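Local atomic coordinates of putative tryptophan halogenase (Xanthomonas campestris pv. campestris, PDB entry 6Y1W), a protein that is a flavin-dependent halogenase that probably uses FAD to halogenate an aromatic substrate. Residues A[392-397]-A[443-448]; A[396-401]-A[421-426]; A[347-352]-A[386-391]; A[243-248]-A[404-409]. All coordinates share one frame; numbering follows the deposited sequence. Where two conformers were deposited one is given.

How the contacts relate
Helix 371-397 unites the first three contacts: contacts 1 and 2 overlap at Y396 and H397, while contact 3 uses the preceding 386-391. Contact 4 joins the loop 243-248 to helix 405-412, the next helix in the chain. Centres of contacts 1 and 2 lie about 8 Å apart and those of contacts 1 and 3 about 11 Å, while contact 4 is about 16 to 18 Å from the others. Contact 3 closes before contacts 1 and 2 open; contact 4 spans contact 3 along the chain, and its segments alternate with those of contacts 1 and 2. Helix 371-397 thus runs from the predicted substrate site, at contact 3, to the outer helices of contacts 2 and 4.

Contact 1 of 4, residues A[392-397]-A[443-448]; sequences VILHYH and NSWIQV. With BUD ((2S,3S)-butane-2,3-diol), chain H.
Around the flat groups of this contact the partners are methyls: CG1 of V448 meets the H395 imidazole obliquely, 3.6 Å from CE1, and CD2 of L394 meets the W445 indole obliquely, 3.8 Å from CZ3. F94 also stacks on H395, and F391 meets W445 edge-to-face. L394 CD2 and V448 CG1 also come within 3.7 Å, their side chains running past each other in opposite directions. L394 reaches this position with CG anti to the backbone N (chi1 169°), and V448 places CG1 likewise.

The short helical segments 392-397 and 443-448 run nearly parallel, 11° between their directions, with axes 11.4 Å apart. That spacing is bridged by side chains, and just 195 Å² is buried.

The imidazole meets V448 with the carbon between its two nitrogens, and both nitrogens are bonded outside the segments: NE2 to E347 OE2 and ND1 to Q452 OE1, which together fix the rotation of the ring. S444 OG lies 2.5 Å from O2 of the bound butanediol, a short hydrogen bond of undecided direction, and also bonds H106 NE2. Chemically, therefore, the touching atoms between the segments are almost all carbon, while the histidine, held at both nitrogens, ties this apolar contact to the predicted tryptophan-binding E347.

Contact 2 of 4, residues A[396-401]-A[421-426]; sequences YHATDR and HRMELF. With BUD ((2S,3S)-butane-2,3-diol), chain J.
On helix 417-429, M423 meets H397 and A398 at the C-terminal end of helix 371-397, a sulfur-aromatic contact beside a helix terminus: A398 is the first residue to leave helical backbone angles. Taken in order, the second segment begins with H421, whose NE2 hydrogen-bonds E376 of the second subunit, so this helix also faces the dimer partner.

M423, two residues on, carries the contact. Its sulfur approaches the H397 ring at the edge and near its plane, with SD 4.0 Å from CD2; the 5.1 Å from SD to the ring centroid, 88° off the normal, excludes a stack over the face. The chain is extended through chi2 and bends at chi3 (77°), which carries CE onto A398, with CE 3.8 Å from A398 CB. The same methyl stays 4.1 Å from H397 CD2, so the end of the methionine touches both residues at once. H397 is itself held at ND1 by the carbonyl of C410. Next along the helix, E424 and L425 lie within reach of the second subunit. Only 106 Å² is buried between the segments.

Beyond A398 the first segment folds into an ST turn, T399 OG1 accepting from R401 N at 2.9 Å and 166°. R401 forms a salt bridge with D403, and at the edge of its guanidinium, near the plane, NH2 donates to butanediol O2 at 2.9 Å.

Contact 3 of 4, residues A[347-352]-A[386-391]; sequences ESTNIH and AHIRDF
E347 and F391 meet across the contact with the carboxylate at the edge of the phenyl ring, near its plane: OE2 lies 3.6 Å from CE2, and the two flat groups stand 82° apart. In the glutamate, chi1 (-76°) sets CG beside the ring, 4.0 Å from F391 CD2, and the bend at chi2 brings the carboxylate to the ring edge. Besides H395, H106 holds the carboxylate, its ND1 hydrogen-bonded to OE2. The F391 ring is also stacked with F440.

One helical turn earlier, I388 divides its branches between two residues. Its CG2 stands anti to the backbone N, and the side chains of I388 and T349 slide past each other in opposite directions, CG2 to CG2 3.9 Å. The other branch, extended at chi2 (165°), carries CD1 obliquely to the H352 ring, 4.2 Å from CD2. ND1 of H352 is hydrogen-bonded to S65 OG.

On the same helix, R389 takes D390 side-on, NE and NH2 both reaching OD1 from one face of the carboxylate plane. The NH2 bond is 2.8 Å to OD1, and the acceptor sits in the guanidinium plane; W240 adds a cation-pi contact.

The contact thus packs helix 371-397 against the loop leading into helix 350-363. E347 is the predicted tryptophan-binding glutamate, I351 a predicted FAD residue, and S348 OG bonds NZ of the predicted active-site lysine K89, an arrangement consistent with the substrate site of a flavin-dependent tryptophan halogenase.

Contact 4 of 4, residues A[243-248]-A[404-409]; sequences WLFADS and TAFWRD
The segment 243-248 is an irregular loop that comes closest to helix 405-412 where the CA atoms of F245 and F406 stand 8.7 Å apart, and it ends in a classic beta bulge, D247 and S248 both facing Y289 of strand 283-289. Two aromatic side chains bridge the gap. CE1 of F406 arrives at the edge of the F245 ring, near its plane, 3.9 Å from CD2, whereas F245 stands oblique to the F406 ring. F406 extends toward the loop because CG is anti to the backbone N (chi1 177°); its ring also meets Y293 edge-to-face and touches Y396 of helix 371-397.

Farther along the helix, D409 supplies its methylene, with CB 4.0 Å from F245 CE2, and the two side chains cross at about a right angle. Its carboxylate is employed elsewhere, OD2 bonding the hydroxyl of Y293. The burial of 148 Å² joins the loop before strand 248-254 to helix 405-412, away from the annotated sites. F406 CD2 lies over the centre of the W407 ring, 3.8 Å above its plane. The helix start is fixed by an N-cap, W407 N donating to T404 OG1 at 3.2 Å and 167°.

Contact 1 of 4, residues A[392-397]-A[443-448]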
# COMPACT_ATOMS: atom_id res chain seq x y z
N VAL A 392 10.00 8.02 14.40
CA VAL A 392 10.40 8.45 15.73
C VAL A 392 11.80 9.03 15.69
O VAL A 392 12.06 10.11 16.24
CB VAL A 392 10.28 7.27 16.71
CG1 VAL A 392 10.90 7.61 18.10
CG2 VAL A 392 8.79 6.83 16.84
N ILE A 393 12.71 8.36 14.96
CA ILE A 393 14.07 8.89 14.81
C ILE A 393 14.06 10.26 14.17
O ILE A 393 14.81 11.17 14.57
CB ILE A 393 14.93 7.92 13.99
CG1 ILE A 393 15.14 6.63 14.78
CG2 ILE A 393 16.32 8.53 13.75
CD1 ILE A 393 15.72 5.49 13.92
N LEU A 394 13.19 10.45 13.17
CA LEU A 394 13.07 11.74 12.51
C LEU A 394 12.86 12.88 13.51
O LEU A 394 13.45 13.96 13.36
CB LEU A 394 11.91 11.67 11.53
CG LEU A 394 11.46 12.99 10.94
CD1 LEU A 394 12.56 13.66 10.08
CD2 LEU A 394 10.22 12.77 10.11
N HIS A 395 12.05 12.66 14.55
CA HIS A 395 11.78 13.73 15.51
C HIS A 395 13.05 14.21 16.21
O HIS A 395 13.16 15.40 16.53
CB HIS A 395 10.75 13.26 16.53
CG HIS A 395 9.33 13.47 16.10
ND1 HIS A 395 8.82 14.73 15.83
CD2 HIS A 395 8.32 12.59 15.88
CE1 HIS A 395 7.55 14.62 15.48
NE2 HIS A 395 7.21 13.34 15.51
N TYR A 396 13.99 13.31 16.49
CA TYR A 396 15.21 13.67 17.19
C TYR A 396 16.28 14.18 16.23
O TYR A 396 17.08 15.05 16.62
CB TYR A 396 15.77 12.47 17.96
CG TYR A 396 14.97 12.18 19.21
CD1 TYR A 396 15.16 12.94 20.35
CD2 TYR A 396 14.04 11.13 19.25
CE1 TYR A 396 14.46 12.68 21.52
CE2 TYR A 396 13.32 10.89 20.44
CZ TYR A 396 13.56 11.66 21.56
OH TYR A 396 12.89 11.45 22.74
N HIS A 397 16.32 13.65 15.00
CA HIS A 397 17.42 13.97 14.08
C HIS A 397 17.20 15.27 13.33
O HIS A 397 18.17 15.98 13.03
CB HIS A 397 17.61 12.83 13.07
CG HIS A 397 18.88 12.93 12.26
ND1 HIS A 397 20.12 12.93 12.85
CD2 HIS A 397 19.09 12.96 10.92
CE1 HIS A 397 21.05 12.97 11.90
NE2 HIS A 397 20.46 12.99 10.72
N ASN A 443 0.85 13.34 4.67
CA ASN A 443 0.63 14.55 5.46
C ASN A 443 1.55 14.59 6.69
O ASN A 443 2.00 15.68 7.10
CB ASN A 443 -0.83 14.63 5.93
CG ASN A 443 -1.12 15.90 6.74
OD1 ASN A 443 -1.12 16.98 6.19
ND2 ASN A 443 -1.37 15.76 8.03
N SER A 444 1.77 13.43 7.31
CA SER A 444 2.58 13.36 8.53
C SER A 444 4.03 13.67 8.23
O SER A 444 4.66 14.48 8.92
CB SER A 444 2.47 11.97 9.15
OG SER A 444 1.20 11.82 9.78
N TRP A 445 4.59 13.01 7.19
CA TRP A 445 5.97 13.29 6.77
C TRP A 445 6.15 14.78 6.46
O TRP A 445 7.16 15.40 6.85
CB TRP A 445 6.33 12.46 5.52
CG TRP A 445 6.59 11.03 5.79
CD1 TRP A 445 5.75 9.97 5.52
CD2 TRP A 445 7.79 10.45 6.36
NE1 TRP A 445 6.34 8.80 5.89
CE2 TRP A 445 7.58 9.05 6.42
CE3 TRP A 445 8.99 10.99 6.82
CZ2 TRP A 445 8.55 8.17 6.92
CZ3 TRP A 445 9.96 10.11 7.34
CH2 TRP A 445 9.73 8.71 7.38
N ILE A 446 5.17 15.38 5.75
CA ILE A 446 5.28 16.79 5.37
C ILE A 446 5.20 17.68 6.60
O ILE A 446 6.06 18.54 6.81
CB ILE A 446 4.19 17.18 4.36
CG1 ILE A 446 4.27 16.34 3.09
CG2 ILE A 446 4.23 18.69 4.06
CD1 ILE A 446 3.00 16.44 2.25
N GLN A 447 4.18 17.48 7.44
CA GLN A 447 4.05 18.37 8.60
C GLN A 447 5.26 18.28 9.51
O GLN A 447 5.74 19.31 10.02
CB GLN A 447 2.77 18.06 9.38
CG GLN A 447 1.47 18.46 8.68
CD GLN A 447 0.29 18.33 9.66
OE1 GLN A 447 0.44 17.76 10.70
NE2 GLN A 447 -0.87 18.85 9.29
N VAL A 448 5.76 17.08 9.77
CA VAL A 448 6.88 16.96 10.70
C VAL A 448 8.18 17.47 10.07
O VAL A 448 8.97 18.15 10.74
CB VAL A 448 6.99 15.51 11.19
CG1 VAL A 448 8.24 15.32 11.98
CG2 VAL A 448 5.74 15.23 12.06
C1 BUD H . -1.59 8.42 12.87
O1 BUD H . 0.06 10.09 12.51
C2 BUD H . -0.51 8.94 11.93
O2 BUD H . -0.16 9.68 9.61
C3 BUD H . -1.12 9.28 10.57
C4 BUD H . -1.87 8.05 10.04

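Contact 2 of 4, residues A[396-401]-A[421-426]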
# COMPACT_ATOMS: atom_id res chain seq x y z
N TYR A 396 13.99 13.31 16.49
CA TYR A 396 15.21 13.67 17.19
C TYR A 396 16.28 14.18 16.23
O TYR A 396 17.08 15.05 16.62
CB TYR A 396 15.77 12.47 17.96
CG TYR A 396 14.97 12.18 19.21
CD1 TYR A 396 15.16 12.94 20.35
CD2 TYR A 396 14.04 11.13 19.25
CE1 TYR A 396 14.46 12.68 21.52
CE2 TYR A 396 13.32 10.89 20.44
CZ TYR A 396 13.56 11.66 21.56
OH TYR A 396 12.89 11.45 22.74
N HIS A 397 16.32 13.65 15.00
CA HIS A 397 17.42 13.97 14.08
C HIS A 397 17.20 15.27 13.33
O HIS A 397 18.17 15.98 13.03
CB HIS A 397 17.61 12.83 13.07
CG HIS A 397 18.88 12.93 12.26
ND1 HIS A 397 20.12 12.93 12.85
CD2 HIS A 397 19.09 12.96 10.92
CE1 HIS A 397 21.05 12.97 11.90
NE2 HIS A 397 20.46 12.99 10.72
N ALA A 398 15.94 15.58 12.99
CA ALA A 398 15.63 16.81 12.27
C ALA A 398 15.47 17.94 13.29
O ALA A 398 14.40 18.16 13.84
CB ALA A 398 14.38 16.63 11.42
N THR A 399 16.57 18.65 13.59
CA THR A 399 16.47 19.70 14.60
C THR A 399 17.55 20.72 14.32
O THR A 399 18.63 20.37 13.82
CB THR A 399 16.62 19.18 16.05
OG1 THR A 399 16.49 20.30 16.94
CG2 THR A 399 17.98 18.49 16.28
N ASP A 400 17.24 21.99 14.63
CA ASP A 400 18.24 23.06 14.64
C ASP A 400 18.99 23.13 15.97
O ASP A 400 19.98 23.88 16.07
CB ASP A 400 17.59 24.43 14.39
CG ASP A 400 16.97 24.55 13.01
OD1 ASP A 400 17.29 23.76 12.09
OD2 ASP A 400 16.16 25.48 12.86
N ARG A 401 18.56 22.39 16.97
CA ARG A 401 19.11 22.53 18.31
C ARG A 401 20.54 22.03 18.37
O ARG A 401 20.84 20.91 17.96
CB ARG A 401 18.24 21.78 19.31
CG ARG A 401 16.84 22.41 19.43
CD ARG A 401 16.06 21.83 20.63
NE ARG A 401 16.64 22.17 21.93
CZ ARG A 401 16.00 22.02 23.09
NH1 ARG A 401 14.74 21.56 23.10
NH2 ARG A 401 16.61 22.31 24.25
N HIS A 421 17.04 8.53 3.09
CA HIS A 421 16.47 8.71 1.76
C HIS A 421 15.19 9.55 1.81
O HIS A 421 15.01 10.46 0.98
CB HIS A 421 16.19 7.35 1.11
CG HIS A 421 15.46 7.45 -0.20
ND1 HIS A 421 16.08 7.83 -1.38
CD2 HIS A 421 14.16 7.23 -0.52
CE1 HIS A 421 15.19 7.83 -2.36
NE2 HIS A 421 14.01 7.47 -1.86
N ARG A 422 14.32 9.32 2.80
CA ARG A 422 13.11 10.12 2.89
C ARG A 422 13.42 11.58 3.19
O ARG A 422 12.84 12.49 2.59
CB ARG A 422 12.16 9.56 3.97
CG ARG A 422 11.69 8.09 3.70
CD ARG A 422 10.25 8.06 3.22
NE ARG A 422 9.53 6.86 3.61
CZ ARG A 422 8.22 6.69 3.53
NH1 ARG A 422 7.42 7.63 3.06
NH2 ARG A 422 7.69 5.56 3.93
N MET A 423 14.36 11.84 4.11
CA MET A 423 14.70 13.22 4.42
C MET A 423 15.33 13.95 3.24
O MET A 423 15.00 15.12 2.98
CB MET A 423 15.66 13.24 5.62
CG MET A 423 14.96 12.74 6.91
SD MET A 423 16.07 12.77 8.32
CE MET A 423 16.04 14.56 8.69
N GLU A 424 16.20 13.25 2.49
CA GLU A 424 16.84 13.85 1.32
C GLU A 424 15.84 14.11 0.20
O GLU A 424 15.91 15.14 -0.48
CB GLU A 424 18.00 12.96 0.86
CG GLU A 424 19.23 13.09 1.79
CD GLU A 424 20.38 12.14 1.49
OE1 GLU A 424 20.35 11.40 0.48
OE2 GLU A 424 21.34 12.14 2.30
N LEU A 425 14.89 13.21 -0.01
CA LEU A 425 13.84 13.45 -0.99
C LEU A 425 13.10 14.74 -0.68
O LEU A 425 12.80 15.54 -1.58
CB LEU A 425 12.88 12.26 -1.00
CG LEU A 425 11.93 12.15 -2.17
CD1 LEU A 425 12.69 11.95 -3.48
CD2 LEU A 425 11.00 10.97 -1.88
N PHE A 426 12.74 14.96 0.58
CA PHE A 426 12.02 16.16 0.93
C PHE A 426 12.93 17.39 0.82
O PHE A 426 12.52 18.43 0.31
CB PHE A 426 11.42 16.04 2.34
CG PHE A 426 10.41 17.10 2.65
CD1 PHE A 426 9.20 17.14 1.98
CD2 PHE A 426 10.72 18.13 3.54
CE1 PHE A 426 8.25 18.17 2.24
CE2 PHE A 426 9.79 19.15 3.81
CZ PHE A 426 8.54 19.16 3.16
C1 BUD J . 13.82 25.95 27.98
O1 BUD J . 15.33 24.22 28.85
C2 BUD J . 14.23 24.48 28.00
O2 BUD J . 15.31 22.82 26.74
C3 BUD J . 14.69 24.06 26.61
C4 BUD J . 13.50 23.89 25.67

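Contact 3 of 4, residues A[347-352]-A[386-391]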
# COMPACT_ATOMS: atom_id res chain seq x y z
N GLU A 347 4.69 9.54 19.21
CA GLU A 347 3.64 9.59 18.21
C GLU A 347 2.47 8.67 18.58
O GLU A 347 1.72 8.25 17.70
CB GLU A 347 4.17 9.23 16.81
CG GLU A 347 4.99 10.37 16.16
CD GLU A 347 4.13 11.52 15.64
OE1 GLU A 347 2.88 11.37 15.56
OE2 GLU A 347 4.72 12.62 15.31
N SER A 348 2.30 8.36 19.87
CA SER A 348 1.11 7.66 20.37
C SER A 348 0.86 6.36 19.61
O SER A 348 -0.26 6.09 19.17
CB SER A 348 -0.16 8.54 20.33
OG SER A 348 0.08 9.91 20.73
N THR A 349 1.88 5.52 19.50
CA THR A 349 1.79 4.29 18.72
C THR A 349 1.63 3.02 19.57
O THR A 349 1.47 1.94 18.98
CB THR A 349 3.01 4.12 17.80
OG1 THR A 349 4.24 4.35 18.53
CG2 THR A 349 2.94 5.07 16.60
N ASN A 350 1.64 3.08 20.91
CA ASN A 350 1.66 1.84 21.71
C ASN A 350 0.41 0.98 21.47
O ASN A 350 0.50 -0.21 21.12
CB ASN A 350 1.76 2.19 23.21
CG ASN A 350 1.55 0.97 24.11
OD1 ASN A 350 2.30 0.02 24.00
ND2 ASN A 350 0.52 1.00 25.00
N ILE A 351 -0.77 1.56 21.68
CA ILE A 351 -2.00 0.79 21.49
C ILE A 351 -2.18 0.36 20.04
O ILE A 351 -2.67 -0.75 19.77
CB ILE A 351 -3.18 1.58 22.07
CG1 ILE A 351 -3.18 1.38 23.58
CG2 ILE A 351 -4.54 1.12 21.46
CD1 ILE A 351 -4.19 2.27 24.32
N HIS A 352 -1.76 1.20 19.10
CA HIS A 352 -1.82 0.85 17.68
C HIS A 352 -1.02 -0.40 17.38
O HIS A 352 -1.45 -1.27 16.61
CB HIS A 352 -1.30 2.04 16.87
CG HIS A 352 -1.04 1.69 15.44
ND1 HIS A 352 -2.02 1.71 14.48
CD2 HIS A 352 0.11 1.34 14.81
CE1 HIS A 352 -1.49 1.38 13.30
NE2 HIS A 352 -0.20 1.16 13.48
N ALA A 386 9.63 -1.01 11.55
CA ALA A 386 10.81 -0.27 11.12
C ALA A 386 10.40 1.08 10.56
O ALA A 386 11.11 2.08 10.75
CB ALA A 386 11.59 -1.07 10.08
N HIS A 387 9.26 1.13 9.87
CA HIS A 387 8.76 2.40 9.37
C HIS A 387 8.40 3.36 10.51
O HIS A 387 8.68 4.56 10.45
CB HIS A 387 7.54 2.17 8.49
CG HIS A 387 6.70 3.38 8.39
ND1 HIS A 387 7.07 4.44 7.59
CD2 HIS A 387 5.58 3.76 9.06
CE1 HIS A 387 6.18 5.41 7.73
NE2 HIS A 387 5.28 5.03 8.61
N ILE A 388 7.73 2.85 11.55
CA ILE A 388 7.42 3.72 12.68
C ILE A 388 8.69 4.15 13.39
O ILE A 388 8.84 5.33 13.76
CB ILE A 388 6.42 3.01 13.61
CG1 ILE A 388 5.09 2.80 12.88
CG2 ILE A 388 6.13 3.80 14.82
CD1 ILE A 388 4.15 1.76 13.64
N ARG A 389 9.64 3.22 13.58
CA ARG A 389 10.94 3.54 14.16
C ARG A 389 11.57 4.72 13.45
O ARG A 389 12.05 5.67 14.10
CB ARG A 389 11.87 2.31 14.09
CG ARG A 389 13.29 2.62 14.63
CD ARG A 389 14.30 1.66 14.03
NE ARG A 389 14.40 1.89 12.60
CZ ARG A 389 14.91 1.00 11.74
NH1 ARG A 389 15.35 -0.17 12.23
NH2 ARG A 389 14.98 1.28 10.42
N ASP A 390 11.56 4.70 12.10
CA ASP A 390 12.22 5.77 11.35
C ASP A 390 11.56 7.10 11.63
O ASP A 390 12.24 8.14 11.68
CB ASP A 390 12.19 5.47 9.84
CG ASP A 390 13.21 4.41 9.43
OD1 ASP A 390 13.98 3.93 10.29
OD2 ASP A 390 13.16 4.04 8.22
N PHE A 391 10.24 7.10 11.78
CA PHE A 391 9.53 8.35 12.02
C PHE A 391 9.83 8.90 13.41
O PHE A 391 9.89 10.13 13.61
CB PHE A 391 8.02 8.12 11.83
CG PHE A 391 7.26 9.41 11.50
CD1 PHE A 391 7.11 9.80 10.18
CD2 PHE A 391 6.71 10.20 12.51
CE1 PHE A 391 6.42 10.99 9.87
CE2 PHE A 391 6.02 11.36 12.22
CZ PHE A 391 5.87 11.76 10.90

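Contact 4 of 4, residues A[243-248]-A[404-409]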
# COMPACT_ATOMS: atom_id res chain seq x y z
N TRP A 243 20.15 4.86 17.85
CA TRP A 243 19.41 5.96 17.23
C TRP A 243 18.48 6.68 18.19
O TRP A 243 18.08 7.81 17.90
CB TRP A 243 18.55 5.46 16.06
CG TRP A 243 19.34 4.82 14.95
CD1 TRP A 243 20.37 5.39 14.24
CD2 TRP A 243 19.16 3.49 14.43
NE1 TRP A 243 20.84 4.48 13.28
CE2 TRP A 243 20.12 3.32 13.39
CE3 TRP A 243 18.29 2.44 14.74
CZ2 TRP A 243 20.22 2.12 12.66
CZ3 TRP A 243 18.39 1.24 14.00
CH2 TRP A 243 19.35 1.10 12.97
N LEU A 244 18.07 6.02 19.27
CA LEU A 244 17.01 6.52 20.14
C LEU A 244 17.52 6.39 21.56
O LEU A 244 17.72 5.27 22.04
CB LEU A 244 15.71 5.72 19.92
CG LEU A 244 15.08 5.98 18.54
CD1 LEU A 244 13.92 4.96 18.35
CD2 LEU A 244 14.60 7.45 18.46
N PHE A 245 17.74 7.53 22.23
CA PHE A 245 18.49 7.53 23.49
C PHE A 245 17.63 7.46 24.75
O PHE A 245 18.16 7.19 25.84
CB PHE A 245 19.38 8.79 23.59
CG PHE A 245 20.23 9.04 22.36
CD1 PHE A 245 20.62 8.00 21.53
CD2 PHE A 245 20.63 10.33 22.05
CE1 PHE A 245 21.41 8.26 20.38
CE2 PHE A 245 21.41 10.59 20.93
CZ PHE A 245 21.80 9.56 20.10
N ALA A 246 16.32 7.74 24.66
CA ALA A 246 15.49 7.68 25.86
C ALA A 246 15.36 6.26 26.40
O ALA A 246 15.27 5.30 25.65
CB ALA A 246 14.10 8.24 25.52
N ASP A 247 15.35 6.15 27.73
CA ASP A 247 15.25 4.84 28.36
C ASP A 247 14.55 4.93 29.71
O ASP A 247 14.44 3.90 30.40
CB ASP A 247 16.64 4.22 28.54
CG ASP A 247 17.55 5.03 29.46
OD1 ASP A 247 17.11 6.03 30.06
OD2 ASP A 247 18.74 4.68 29.58
N SER A 248 14.00 6.10 30.06
CA SER A 248 13.44 6.32 31.39
C SER A 248 12.23 7.24 31.27
O SER A 248 12.16 8.08 30.38
CB SER A 248 14.47 6.98 32.31
OG SER A 248 15.66 6.20 32.41
N THR A 404 22.49 21.54 23.79
CA THR A 404 22.96 20.58 24.77
C THR A 404 23.68 19.46 24.02
O THR A 404 23.53 19.31 22.79
CB THR A 404 21.82 19.95 25.61
OG1 THR A 404 21.05 19.08 24.75
CG2 THR A 404 20.92 21.01 26.21
N ALA A 405 24.52 18.72 24.76
CA ALA A 405 25.22 17.59 24.16
C ALA A 405 24.22 16.58 23.60
O ALA A 405 24.44 15.99 22.54
CB ALA A 405 26.13 16.92 25.19
N PHE A 406 23.11 16.38 24.32
CA PHE A 406 22.04 15.50 23.85
C PHE A 406 21.56 15.90 22.45
O PHE A 406 21.54 15.07 21.54
CB PHE A 406 20.87 15.55 24.86
CG PHE A 406 19.66 14.73 24.42
CD1 PHE A 406 19.57 13.40 24.74
CD2 PHE A 406 18.63 15.35 23.76
CE1 PHE A 406 18.43 12.65 24.35
CE2 PHE A 406 17.48 14.64 23.35
CZ PHE A 406 17.39 13.27 23.67
N TRP A 407 21.22 17.17 22.25
CA TRP A 407 20.74 17.57 20.92
C TRP A 407 21.85 17.54 19.87
O TRP A 407 21.58 17.23 18.70
CB TRP A 407 20.08 18.95 20.98
CG TRP A 407 18.77 18.86 21.70
CD1 TRP A 407 18.46 19.41 22.93
CD2 TRP A 407 17.60 18.11 21.30
NE1 TRP A 407 17.15 19.08 23.28
CE2 TRP A 407 16.63 18.26 22.31
CE3 TRP A 407 17.30 17.34 20.17
CZ2 TRP A 407 15.35 17.68 22.22
CZ3 TRP A 407 15.98 16.75 20.08
CH2 TRP A 407 15.06 16.92 21.11
N ARG A 408 23.08 17.91 20.23
CA ARG A 408 24.16 17.81 19.25
C ARG A 408 24.36 16.37 18.81
O ARG A 408 24.61 16.10 17.62
CB ARG A 408 25.47 18.37 19.83
CG ARG A 408 25.42 19.89 20.01
CD ARG A 408 26.83 20.43 20.42
NE ARG A 408 27.32 20.00 21.73
CZ ARG A 408 27.03 20.57 22.91
NH1 ARG A 408 26.17 21.59 23.00
NH2 ARG A 408 27.59 20.10 24.02
N ASP A 409 24.23 15.44 19.76
CA ASP A 409 24.39 14.02 19.42
C ASP A 409 23.23 13.54 18.54
O ASP A 409 23.44 12.82 17.56
CB ASP A 409 24.48 13.15 20.67
CG ASP A 409 25.78 13.35 21.46
OD1 ASP A 409 26.69 14.10 21.00
OD2 ASP A 409 25.87 12.77 22.54